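Local coordinates for SusD superfamily protein (Bacteroides thetaiotaomicron VPI-5482, PDB 3HDX) that probably binds polysaccharide at the outer membrane of the bacterium, as a SusD-family lipoprotein of carbohydrate metabolism, at residues L240-Y248 with V334-Q342; G255-F263 with G355-L363. All coordinates share one frame; numbering follows the deposited sequence. Where two conformers were deposited one is given.

Contact 1: residues L240-Y248 with V334-Q342; sequences LTSETGLFY and VFSKIKIIQ
Lys339 and Thr241 make the polar part of this mostly buried contact, which joins the turns after helix 237-241 to the chain leaving strand 334-335 in a mainly helical SusD-family fold. Lys339 NZ donates to Thr241 O over 2.7 Å, from above the carbonyl plane (38° out of it), and also to Ser336 O of its own segment. A final bend about the CD-CE bond (chi4 -63°) turns the ammonium group to Thr241 O, at the end of helix 237-241, and to Ser336 O. Water 1 links Thr241 O to Lys339 N, and water 2 joins Thr241 OG1 to Lys339 NZ; Thr241 OG1 is also bonded to Ile237 O. The apolar part rests on two isoleucines. Ile338 CD1 sits over one face of the Phe247 ring, 3.8 Å from the centroid, a CH-pi contact. Ile340 CG1 packs on Phe247 CB at 3.7 Å, and Ile340 CD1 reaches into the turn from Ser242 to Gly245, 3.3 Å from Glu243 O. Within that turn Ser242 OG accepts from Thr244 N, an ST turn. Lys337 extends past Leu240 to a salt bridge with Glu427. Helix 276-280 packs on Ile338, and strand 334-335 pairs with strand 325-326.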
ATOM      1  N   LEU A 240      -7.911   2.379 -15.152  1.00 13.37           N
ATOM      2  CA  LEU A 240      -6.910   1.850 -14.245  1.00 13.08           C
ATOM      3  C   LEU A 240      -5.525   1.877 -14.867  1.00 13.93           C
ATOM      4  O   LEU A 240      -4.557   2.167 -14.180  1.00 13.82           O
ATOM      5  CB  LEU A 240      -7.263   0.417 -13.837  1.00 13.03           C
ATOM      6  CG  LEU A 240      -6.340  -0.323 -12.871  1.00 13.41           C
ATOM      7  CD1 LEU A 240      -6.241   0.413 -11.518  1.00 12.75           C
ATOM      8  CD2 LEU A 240      -6.822  -1.763 -12.701  1.00 13.01           C
ATOM      9  N   THR A 241      -5.458   1.589 -16.163  1.00 13.65           N
ATOM     10  CA  THR A 241      -4.201   1.348 -16.856  1.00 13.65           C
ATOM     11  C   THR A 241      -3.711   2.479 -17.758  1.00 14.45           C
ATOM     12  O   THR A 241      -2.558   2.445 -18.204  1.00 13.51           O
ATOM     13  CB  THR A 241      -4.341   0.046 -17.698  1.00 14.07           C
ATOM     14  OG1 THR A 241      -5.393   0.190 -18.673  1.00 14.36           O
ATOM     15  CG2 THR A 241      -4.612  -1.147 -16.807  1.00 13.88           C
ATOM     16  N   SER A 242      -4.566   3.477 -18.008  1.00 14.98           N
ATOM     17  CA  SER A 242      -4.221   4.585 -18.878  1.00 17.26           C
ATOM     18  C   SER A 242      -3.047   5.393 -18.365  1.00 17.34           C
ATOM     19  O   SER A 242      -2.845   5.556 -17.157  1.00 18.14           O
ATOM     20  CB  SER A 242      -5.406   5.568 -18.963  1.00 18.45           C
ATOM     21  OG  SER A 242      -5.080   6.698 -19.731  1.00 23.18           O
ATOM     22  N   GLU A 243      -2.354   6.023 -19.311  1.00 17.96           N
ATOM     23  CA  GLU A 243      -1.238   6.928 -19.044  0.50 18.14           C
ATOM     24  C   GLU A 243      -1.708   8.162 -18.230  1.00 17.85           C
ATOM     25  O   GLU A 243      -0.913   8.835 -17.583  1.00 20.19           O
ATOM     26  CB  GLU A 243      -0.607   7.363 -20.384  0.50 18.82           C
ATOM     27  CG  GLU A 243       0.086   6.238 -21.181  0.50 20.01           C
ATOM     28  CD  GLU A 243      -0.788   5.344 -22.121  0.50 19.97           C
ATOM     29  OE1 GLU A 243      -2.068   5.339 -22.046  0.50 19.09           O
ATOM     30  OE2 GLU A 243      -0.130   4.610 -22.922  0.50 19.68           O
ATOM     31  N   THR A 244      -3.010   8.475 -18.302  1.00 17.88           N
ATOM     32  CA  THR A 244      -3.643   9.583 -17.558  1.00 18.81           C
ATOM     33  C   THR A 244      -4.741   9.058 -16.623  1.00 17.56           C
ATOM     34  O   THR A 244      -5.635   9.797 -16.203  1.00 18.76           O
ATOM     35  CB  THR A 244      -4.170  10.686 -18.491  1.00 21.49           C
ATOM     36  OG1 THR A 244      -5.069  10.115 -19.441  1.00 22.04           O
ATOM     37  CG2 THR A 244      -2.973  11.364 -19.190  1.00 22.31           C
ATOM     38  N   GLY A 245      -4.638   7.771 -16.268  1.00 16.16           N
ATOM     39  CA  GLY A 245      -5.589   7.136 -15.404  1.00 16.34           C
ATOM     40  C   GLY A 245      -5.182   7.177 -13.946  1.00 14.45           C
ATOM     41  O   GLY A 245      -4.429   8.062 -13.503  1.00 14.52           O
ATOM     42  N   LEU A 246      -5.637   6.173 -13.203  1.00 13.77           N
ATOM     43  CA  LEU A 246      -5.511   6.150 -11.736  1.00 13.00           C
ATOM     44  C   LEU A 246      -4.116   6.414 -11.176  1.00 12.60           C
ATOM     45  O   LEU A 246      -3.989   7.038 -10.137  1.00 13.73           O
ATOM     46  CB  LEU A 246      -6.044   4.826 -11.182  1.00 13.17           C
ATOM     47  CG  LEU A 246      -6.260   4.756  -9.674  1.00 13.17           C
ATOM     48  CD1 LEU A 246      -7.428   5.666  -9.243  1.00 13.93           C
ATOM     49  CD2 LEU A 246      -6.454   3.310  -9.174  1.00 15.76           C
ATOM     50  N   PHE A 247      -3.080   5.929 -11.868  1.00 13.42           N
ATOM     51  CA  PHE A 247      -1.713   6.069 -11.403  1.00 13.17           C
ATOM     52  C   PHE A 247      -1.099   7.435 -11.737  1.00 13.34           C
ATOM     53  O   PHE A 247       0.009   7.726 -11.283  1.00 15.42           O
ATOM     54  CB  PHE A 247      -0.871   4.893 -11.886  1.00 14.27           C
ATOM     55  CG  PHE A 247      -1.329   3.592 -11.305  1.00 14.24           C
ATOM     56  CD1 PHE A 247      -1.005   3.249 -10.004  1.00 14.72           C
ATOM     57  CD2 PHE A 247      -2.163   2.749 -12.018  1.00 13.68           C
ATOM     58  CE1 PHE A 247      -1.465   2.051  -9.443  1.00 14.57           C
ATOM     59  CE2 PHE A 247      -2.648   1.562 -11.467  1.00 14.41           C
ATOM     60  CZ  PHE A 247      -2.306   1.225 -10.170  1.00 14.43           C
ATOM     61  N   TYR A 248      -1.792   8.238 -12.547  1.00 13.67           N
ATOM     62  CA  TYR A 248      -1.341   9.590 -12.909  1.00 15.34           C
ATOM     63  C   TYR A 248      -1.843  10.560 -11.819  1.00 15.86           C
ATOM     64  O   TYR A 248      -3.043  10.558 -11.512  1.00 16.03           O
ATOM     65  CB  TYR A 248      -1.891   9.940 -14.316  1.00 16.38           C
ATOM     66  CG  TYR A 248      -1.708  11.374 -14.722  1.00 18.16           C
ATOM     67  CD1 TYR A 248      -0.439  11.910 -14.853  1.00 21.28           C
ATOM     68  CD2 TYR A 248      -2.819  12.183 -15.017  1.00 19.76           C
ATOM     69  CE1 TYR A 248      -0.270  13.243 -15.208  1.00 23.58           C
ATOM     70  CE2 TYR A 248      -2.647  13.491 -15.418  1.00 20.95           C
ATOM     71  CZ  TYR A 248      -1.399  14.015 -15.504  1.00 23.12           C
ATOM     72  OH  TYR A 248      -1.270  15.348 -15.887  1.00 27.02           O
ATOM     73  N   VAL A 334       6.067  -7.590 -21.509  1.00 14.87           N
ATOM     74  CA  VAL A 334       6.226  -6.466 -20.598  1.00 15.94           C
ATOM     75  C   VAL A 334       4.939  -6.249 -19.808  1.00 14.63           C
ATOM     76  O   VAL A 334       3.874  -6.029 -20.400  1.00 15.61           O
ATOM     77  CB  VAL A 334       6.574  -5.188 -21.361  1.00 16.14           C
ATOM     78  CG1 VAL A 334       6.572  -3.958 -20.444  1.00 15.46           C
ATOM     79  CG2 VAL A 334       7.969  -5.335 -22.058  1.00 17.24           C
ATOM     80  N   PHE A 335       5.053  -6.252 -18.475  1.00 13.39           N
ATOM     81  CA  PHE A 335       3.932  -5.914 -17.606  1.00 13.56           C
ATOM     82  C   PHE A 335       3.791  -4.379 -17.682  1.00 14.00           C
ATOM     83  O   PHE A 335       4.551  -3.606 -17.059  1.00 13.20           O
ATOM     84  CB  PHE A 335       4.195  -6.412 -16.196  1.00 11.82           C
ATOM     85  CG  PHE A 335       3.092  -6.127 -15.243  1.00 12.90           C
ATOM     86  CD1 PHE A 335       1.965  -6.922 -15.276  1.00 13.25           C
ATOM     87  CD2 PHE A 335       3.153  -5.070 -14.331  1.00 12.48           C
ATOM     88  CE1 PHE A 335       0.906  -6.719 -14.430  1.00 13.71           C
ATOM     89  CE2 PHE A 335       2.070  -4.848 -13.446  1.00 12.76           C
ATOM     90  CZ  PHE A 335       0.973  -5.696 -13.491  1.00 13.62           C
ATOM     91  N   SER A 336       2.807  -3.969 -18.472  1.00 14.10           N
ATOM     92  CA  SER A 336       2.593  -2.581 -18.832  1.00 14.43           C
ATOM     93  C   SER A 336       1.399  -1.929 -18.141  1.00 14.88           C
ATOM     94  O   SER A 336       1.039  -0.800 -18.472  1.00 15.21           O
ATOM     95  CB  SER A 336       2.430  -2.522 -20.363  1.00 15.80           C
ATOM     96  OG  SER A 336       1.342  -3.326 -20.776  1.00 16.88           O
ATOM     97  N   LYS A 337       0.801  -2.611 -17.155  1.00 13.00           N
ATOM     98  CA  LYS A 337      -0.357  -2.079 -16.433  1.00 13.36           C
ATOM     99  C   LYS A 337      -0.145  -0.628 -15.980  1.00 13.00           C
ATOM    100  O   LYS A 337      -1.022   0.209 -16.136  1.00 14.37           O
ATOM    101  CB  LYS A 337      -0.647  -2.957 -15.219  1.00 13.29           C
ATOM    102  CG  LYS A 337      -1.777  -2.504 -14.347  1.00 12.69           C
ATOM    103  CD  LYS A 337      -1.850  -3.322 -13.089  1.00 11.71           C
ATOM    104  CE  LYS A 337      -2.952  -2.821 -12.155  1.00 12.49           C
ATOM    105  NZ  LYS A 337      -3.220  -3.743 -10.974  1.00 12.73           N
ATOM    106  N   ILE A 338       1.003  -0.395 -15.352  1.00 12.71           N
ATOM    107  CA  ILE A 338       1.387   0.890 -14.764  1.00 13.77           C
ATOM    108  C   ILE A 338       2.460   1.465 -15.692  1.00 13.33           C
ATOM    109  O   ILE A 338       3.552   0.875 -15.867  1.00 13.95           O
ATOM    110  CB  ILE A 338       1.868   0.731 -13.293  1.00 14.60           C
ATOM    111  CG1 ILE A 338       0.807  -0.026 -12.470  1.00 16.12           C
ATOM    112  CG2 ILE A 338       2.231   2.108 -12.724  1.00 14.68           C
ATOM    113  CD1 ILE A 338       1.061  -0.124 -10.980  1.00 15.44           C
ATOM    114  N   LYS A 339       2.145   2.602 -16.295  1.00 13.41           N
ATOM    115  CA  LYS A 339       2.979   3.196 -17.381  1.00 14.27           C
ATOM    116  C   LYS A 339       2.830   4.731 -17.483  1.00 14.64           C
ATOM    117  O   LYS A 339       2.399   5.305 -18.504  1.00 16.29           O
ATOM    118  CB  LYS A 339       2.676   2.471 -18.707  1.00 14.46           C
ATOM    119  CG  LYS A 339       1.222   2.427 -19.102  1.00 15.04           C
ATOM    120  CD  LYS A 339       1.002   1.766 -20.475  1.00 15.92           C
ATOM    121  CE  LYS A 339      -0.453   1.644 -20.800  1.00 16.49           C
ATOM    122  NZ  LYS A 339      -1.143   0.749 -19.821  1.00 16.31           N
ATOM    123  N   ILE A 340       3.166   5.385 -16.377  1.00 15.03           N
ATOM    124  CA  ILE A 340       3.065   6.846 -16.248  1.00 15.17           C
ATOM    125  C   ILE A 340       4.457   7.400 -16.612  1.00 17.01           C
ATOM    126  O   ILE A 340       5.353   7.563 -15.768  1.00 19.19           O
ATOM    127  CB  ILE A 340       2.596   7.264 -14.851  1.00 15.52           C
ATOM    128  CG1 ILE A 340       1.346   6.485 -14.421  1.00 15.98           C
ATOM    129  CG2 ILE A 340       2.309   8.746 -14.842  1.00 16.73           C
ATOM    130  CD1 ILE A 340       0.140   6.540 -15.409  1.00 16.94           C
ATOM    131  N   ILE A 341       4.648   7.634 -17.912  1.00 20.15           N
ATOM    132  CA  ILE A 341       5.982   7.985 -18.458  1.00 21.81           C
ATOM    133  C   ILE A 341       6.073   9.479 -18.785  1.00 24.98           C
ATOM    134  O   ILE A 341       5.272   9.961 -19.574  1.00 26.11           O
ATOM    135  CB  ILE A 341       6.285   7.133 -19.715  1.00 22.28           C
ATOM    136  CG1 ILE A 341       6.152   5.624 -19.435  1.00 23.17           C
ATOM    137  CG2 ILE A 341       7.727   7.455 -20.274  1.00 22.78           C
ATOM    138  CD1 ILE A 341       6.159   4.734 -20.707  1.00 24.73           C
ATOM    139  N   GLN A 342       7.040  10.178 -18.173  1.00 28.00           N
ATOM    140  CA  GLN A 342       7.293  11.612 -18.442  1.00 30.27           C
ATOM    141  C   GLN A 342       7.933  11.794 -19.818  1.00 33.10           C
ATOM    142  O   GLN A 342       8.869  11.060 -20.141  1.00 36.10           O
ATOM    143  CB  GLN A 342       8.229  12.209 -17.383  1.00 31.20           C
TER
HETATM  144  O   HOH W   1      -0.709   3.195 -16.026  1.00 15.23           O
HETATM  145  O   HOH W   2      -3.758   1.025 -21.164  1.00 31.05           O

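Contact 2: residues G255-F263 with G355-L363; sequences GSRILGFNF and GSSIVFTRL. With EDO (1,2-ethanediol), chain I.
Arg257 lays its guanidinium over Ser357 OG, which stands 3.8 Å from the plane beneath its centre, while Arg257 CD packs on Val359 CG2 at 3.7 Å. The bend at chi3 (-65°) folds the group over the serine; its NH1 and NH2 bond to Leu246 O and Ser249 O. Replaced by alanine, this position would lose both donors, and those two carbonyls would probably be left without them, with a gap beside Val359. Ser357 OG donates to Asn262 OD1 over 2.7 Å and accepts from water 4, which also bridges Phe263 N and Gly355 O. The backbones pair antiparallel: Phe261 N to Ile358 O and Ile358 N to Phe261 O are both 2.9 Å, and Thr361 N donates to Leu259 O. Ile258 and Leu259 both face Thr361, a classic beta bulge whose two N-H groups bond only weakly to Thr361 O. Gly260 CA lies 3.0 Å from Ile358 O, where a CB would clash. Ethanediol bonds to Arg257 O and both polar backbone atoms of Gly260. Leu259 and Thr361 pack on helix 196-209, Phe261 and Ile358 on helix 11-30, and Phe360 on helix 104-129; strand 358-361 leads into helix 363-376.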
ATOM      1  N   GLY A 255      -9.569  10.905  -7.161  1.00 12.63           N
ATOM      2  CA  GLY A 255     -10.270  10.669  -5.908  1.00 13.12           C
ATOM      3  C   GLY A 255     -10.428   9.190  -5.550  1.00 13.21           C
ATOM      4  O   GLY A 255     -10.663   8.840  -4.390  1.00 13.56           O
ATOM      5  N   SER A 256     -10.299   8.335  -6.558  1.00 12.63           N
ATOM      6  CA  SER A 256     -10.366   6.904  -6.366  1.00 11.71           C
ATOM      7  C   SER A 256      -9.120   6.302  -5.720  1.00 11.76           C
ATOM      8  O   SER A 256      -9.147   5.123  -5.308  1.00 13.30           O
ATOM      9  CB  SER A 256     -10.749   6.211  -7.671  1.00 12.56           C
ATOM     10  OG  SER A 256     -12.065   6.611  -8.087  1.00 13.29           O
ATOM     11  N   ARG A 257      -8.056   7.100  -5.601  1.00 11.73           N
ATOM     12  CA  ARG A 257      -6.875   6.696  -4.782  1.00 11.43           C
ATOM     13  C   ARG A 257      -7.266   7.013  -3.335  1.00 11.98           C
ATOM     14  O   ARG A 257      -7.120   8.155  -2.881  1.00 13.45           O
ATOM     15  CB  ARG A 257      -5.616   7.405  -5.204  1.00 12.33           C
ATOM     16  CG  ARG A 257      -5.189   7.167  -6.616  1.00 12.95           C
ATOM     17  CD  ARG A 257      -3.783   7.671  -6.854  1.00 13.52           C
ATOM     18  NE  ARG A 257      -3.683   9.125  -6.721  1.00 14.26           N
ATOM     19  CZ  ARG A 257      -3.751  10.038  -7.703  1.00 14.35           C
ATOM     20  NH1 ARG A 257      -3.996   9.711  -8.979  1.00 13.66           N
ATOM     21  NH2 ARG A 257      -3.601  11.327  -7.403  1.00 14.70           N
ATOM     22  N   ILE A 258      -7.848   6.037  -2.643  1.00 11.27           N
ATOM     23  CA  ILE A 258      -8.312   6.233  -1.259  1.00 12.38           C
ATOM     24  C   ILE A 258      -7.131   6.602  -0.348  1.00 12.68           C
ATOM     25  O   ILE A 258      -7.283   7.467   0.518  1.00 13.83           O
ATOM     26  CB  ILE A 258      -9.093   5.016  -0.749  1.00 12.94           C
ATOM     27  CG1 ILE A 258     -10.374   4.853  -1.558  1.00 13.74           C
ATOM     28  CG2 ILE A 258      -9.420   5.140   0.793  1.00 13.02           C
ATOM     29  CD1 ILE A 258     -11.143   3.588  -1.227  1.00 13.81           C
ATOM     30  N   LEU A 259      -5.996   5.941  -0.572  1.00 12.45           N
ATOM     31  CA  LEU A 259      -4.727   6.273   0.095  1.00 11.31           C
ATOM     32  C   LEU A 259      -3.604   6.045  -0.900  1.00 11.64           C
ATOM     33  O   LEU A 259      -3.450   4.926  -1.441  1.00 12.16           O
ATOM     34  CB  LEU A 259      -4.529   5.433   1.373  1.00 12.11           C
ATOM     35  CG  LEU A 259      -3.469   5.908   2.386  1.00 12.39           C
ATOM     36  CD1 LEU A 259      -3.698   5.151   3.706  1.00 14.84           C
ATOM     37  CD2 LEU A 259      -2.051   5.741   1.947  1.00 14.80           C
ATOM     38  N   GLY A 260      -2.831   7.085  -1.160  1.00 12.99           N
ATOM     39  CA  GLY A 260      -1.693   6.959  -2.051  1.00 12.88           C
ATOM     40  C   GLY A 260      -0.737   8.108  -1.897  1.00 14.09           C
ATOM     41  O   GLY A 260      -0.974   8.989  -1.066  1.00 14.22           O
ATOM     42  N   PHE A 261       0.363   8.057  -2.659  1.00 13.49           N
ATOM     43  CA  PHE A 261       1.439   9.064  -2.603  1.00 13.44           C
ATOM     44  C   PHE A 261       1.843   9.407  -4.016  1.00 15.34           C
ATOM     45  O   PHE A 261       2.075   8.518  -4.850  1.00 16.23           O
ATOM     46  CB  PHE A 261       2.642   8.548  -1.805  1.00 14.81           C
ATOM     47  CG  PHE A 261       2.275   8.177  -0.416  1.00 14.98           C
ATOM     48  CD1 PHE A 261       2.236   9.142   0.583  1.00 15.58           C
ATOM     49  CD2 PHE A 261       1.865   6.883  -0.120  1.00 15.17           C
ATOM     50  CE1 PHE A 261       1.766   8.812   1.881  1.00 15.91           C
ATOM     51  CE2 PHE A 261       1.415   6.550   1.175  1.00 15.64           C
ATOM     52  CZ  PHE A 261       1.378   7.527   2.168  1.00 13.77           C
ATOM     53  N   ASN A 262       1.886  10.706  -4.278  1.00 16.17           N
ATOM     54  CA  ASN A 262       2.111  11.217  -5.626  1.00 19.00           C
ATOM     55  C   ASN A 262       3.487  11.840  -5.795  1.00 23.37           C
ATOM     56  O   ASN A 262       4.072  12.354  -4.834  1.00 23.48           O
ATOM     57  CB  ASN A 262       1.060  12.288  -5.936  1.00 18.92           C
ATOM     58  CG  ASN A 262      -0.340  11.837  -5.597  1.00 19.09           C
ATOM     59  OD1 ASN A 262      -0.712  10.687  -5.864  1.00 18.41           O
ATOM     60  ND2 ASN A 262      -1.090  12.697  -4.922  1.00 19.74           N
ATOM     61  N   PHE A 263       3.938  11.911  -7.040  1.00 26.85           N
ATOM     62  CA  PHE A 263       5.274  12.474  -7.332  1.00 30.88           C
ATOM     63  C   PHE A 263       5.164  13.791  -8.119  1.00 34.84           C
ATOM     64  O   PHE A 263       4.331  13.874  -9.037  1.00 36.29           O
ATOM     65  CB  PHE A 263       6.057  11.416  -8.071  1.00 30.45           C
ATOM     66  CG  PHE A 263       6.355  10.206  -7.212  1.00 29.94           C
ATOM     67  CD1 PHE A 263       5.353   9.237  -6.964  1.00 29.36           C
ATOM     68  CD2 PHE A 263       7.630  10.035  -6.636  1.00 29.88           C
ATOM     69  CE1 PHE A 263       5.598   8.129  -6.172  1.00 28.25           C
ATOM     70  CE2 PHE A 263       7.904   8.907  -5.829  1.00 30.09           C
ATOM     71  CZ  PHE A 263       6.900   7.952  -5.607  1.00 29.85           C
ATOM     72  N   GLY A 355       6.156   9.058 -13.474  1.00 17.80           N
ATOM     73  CA  GLY A 355       5.313   9.879 -12.602  1.00 17.97           C
ATOM     74  C   GLY A 355       4.238   9.132 -11.835  1.00 16.69           C
ATOM     75  O   GLY A 355       3.364   9.762 -11.264  1.00 16.90           O
ATOM     76  N   SER A 356       4.274   7.799 -11.843  1.00 16.82           N
ATOM     77  CA  SER A 356       3.234   7.010 -11.213  1.00 15.79           C
ATOM     78  C   SER A 356       3.133   7.183  -9.705  1.00 15.40           C
ATOM     79  O   SER A 356       4.147   7.178  -8.996  1.00 16.90           O
ATOM     80  CB  SER A 356       3.447   5.523 -11.487  1.00 15.73           C
ATOM     81  OG  SER A 356       4.768   5.128 -11.222  1.00 16.45           O
ATOM     82  N   SER A 357       1.897   7.313  -9.245  1.00 15.10           N
ATOM     83  CA  SER A 357       1.605   7.369  -7.823  1.00 15.15           C
ATOM     84  C   SER A 357       1.641   5.963  -7.245  1.00 13.40           C
ATOM     85  O   SER A 357       1.311   4.976  -7.927  1.00 13.49           O
ATOM     86  CB  SER A 357       0.186   7.889  -7.556  1.00 16.84           C
ATOM     87  OG  SER A 357      -0.026   9.218  -7.962  1.00 18.52           O
ATOM     88  N   ILE A 358       2.038   5.896  -5.980  1.00 12.66           N
ATOM     89  CA  ILE A 358       1.799   4.720  -5.163  1.00 14.10           C
ATOM     90  C   ILE A 358       0.301   4.730  -4.807  1.00 13.50           C
ATOM     91  O   ILE A 358      -0.243   5.767  -4.358  1.00 14.30           O
ATOM     92  CB  ILE A 358       2.655   4.732  -3.887  1.00 14.03           C
ATOM     93  CG1 ILE A 358       4.135   4.602  -4.205  1.00 17.16           C
ATOM     94  CG2 ILE A 358       2.186   3.621  -2.902  1.00 15.60           C
ATOM     95  CD1 ILE A 358       5.030   5.017  -3.053  1.00 17.67           C
ATOM     96  N   VAL A 359      -0.373   3.603  -5.052  1.00 12.37           N
ATOM     97  CA  VAL A 359      -1.780   3.442  -4.683  1.00 13.01           C
ATOM     98  C   VAL A 359      -1.840   2.366  -3.621  1.00 11.65           C
ATOM     99  O   VAL A 359      -1.765   1.166  -3.913  1.00 13.09           O
ATOM    100  CB  VAL A 359      -2.670   3.119  -5.859  1.00 13.82           C
ATOM    101  CG1 VAL A 359      -4.127   2.901  -5.378  1.00 14.60           C
ATOM    102  CG2 VAL A 359      -2.553   4.234  -6.966  1.00 14.21           C
ATOM    103  N   PHE A 360      -1.897   2.807  -2.359  1.00 12.81           N
ATOM    104  CA  PHE A 360      -1.983   1.858  -1.279  1.00 12.43           C
ATOM    105  C   PHE A 360      -3.302   1.114  -1.313  1.00 11.82           C
ATOM    106  O   PHE A 360      -3.325  -0.094  -1.136  1.00 12.34           O
ATOM    107  CB  PHE A 360      -1.724   2.507   0.076  1.00 13.90           C
ATOM    108  CG  PHE A 360      -1.881   1.562   1.216  1.00 13.86           C
ATOM    109  CD1 PHE A 360      -0.892   0.616   1.518  1.00 14.78           C
ATOM    110  CD2 PHE A 360      -3.045   1.543   1.963  1.00 14.71           C
ATOM    111  CE1 PHE A 360      -1.091  -0.293   2.602  1.00 15.37           C
ATOM    112  CE2 PHE A 360      -3.206   0.641   3.012  1.00 15.58           C
ATOM    113  CZ  PHE A 360      -2.253  -0.272   3.295  1.00 15.74           C
ATOM    114  N   THR A 361      -4.392   1.859  -1.503  1.00 12.34           N
ATOM    115  CA  THR A 361      -5.715   1.272  -1.575  1.00 12.55           C
ATOM    116  C   THR A 361      -6.664   2.093  -2.424  1.00 12.66           C
ATOM    117  O   THR A 361      -6.463   3.273  -2.715  1.00 12.96           O
ATOM    118  CB  THR A 361      -6.309   1.025  -0.169  1.00 13.81           C
ATOM    119  OG1 THR A 361      -7.488   0.202  -0.266  1.00 14.24           O
ATOM    120  CG2 THR A 361      -6.625   2.318   0.582  1.00 14.30           C
ATOM    121  N   ARG A 362      -7.713   1.404  -2.807  1.00 13.34           N
ATOM    122  CA  ARG A 362      -8.772   1.861  -3.668  1.00 13.57           C
ATOM    123  C   ARG A 362      -9.987   0.971  -3.402  1.00 12.19           C
ATOM    124  O   ARG A 362      -9.881  -0.066  -2.729  1.00 11.40           O
ATOM    125  CB  ARG A 362      -8.350   1.832  -5.145  1.00 13.36           C
ATOM    126  CG  ARG A 362      -7.841   0.475  -5.649  1.00 12.89           C
ATOM    127  CD  ARG A 362      -7.179   0.684  -7.022  1.00 12.40           C
ATOM    128  NE  ARG A 362      -6.599  -0.537  -7.602  1.00 12.81           N
ATOM    129  CZ  ARG A 362      -7.251  -1.389  -8.389  1.00 12.82           C
ATOM    130  NH1 ARG A 362      -8.543  -1.259  -8.637  1.00 13.12           N
ATOM    131  NH2 ARG A 362      -6.607  -2.419  -8.902  1.00 11.87           N
ATOM    132  N   LEU A 363     -11.137   1.346  -3.967  1.00 11.54           N
ATOM    133  CA  LEU A 363     -12.383   0.628  -3.652  0.50 11.39           C
ATOM    134  C   LEU A 363     -12.349  -0.867  -3.910  1.00 11.14           C
ATOM    135  O   LEU A 363     -12.911  -1.651  -3.140  1.00 11.62           O
ATOM    136  CB  LEU A 363     -13.638   1.252  -4.298  0.50 12.12           C
ATOM    137  CG  LEU A 363     -14.240   2.403  -3.483  0.50 11.45           C
ATOM    138  CD1 LEU A 363     -15.337   3.112  -4.274  0.50 11.36           C
ATOM    139  CD2 LEU A 363     -14.755   1.961  -2.131  0.50 12.65           C
TER
HETATM  140  C1  EDO I 608      -3.956  10.427  -0.123  1.00 21.24           C
HETATM  141  O1  EDO I 608      -3.577   9.290   0.574  1.00 17.90           O
HETATM  142  C2  EDO I 608      -5.166  10.181  -0.951  1.00 20.71           C
HETATM  143  O2  EDO I 608      -4.789   9.420  -2.103  1.00 20.52           O
HETATM  144  O   HOH W   3     -11.555   3.928  -5.052  1.00 11.92           O
HETATM  145  O   HOH W   4       2.195  10.575  -8.892  1.00 19.15           O

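Contacts 1 and 2 are neighbours, their centres 12 Å apart, and their segments alternate along the chain: 240-248, 255-263, 334-342, 355-363. Backbone bonds probably join them, from Ser357 N to Phe247 O (2.8 Å) and from Gly355 N to Ile340 O (2.9 Å), tying both halves of contact 1 to segment 355-363. Side chains meet as well: Leu246 CD2 packs on Arg362 CD at 3.5 Å, and Phe247, whose ring carries Ile338, also touches Val359. Glu427 forms salt bridges with Lys337 of contact 1 and Arg362 of contact 2. Contact 2 lies about 9 Å from the chain centre and contact 1 about 17 Å, centre to centre. The ethanediol on contact 2 probably comes from the crystallisation liquor.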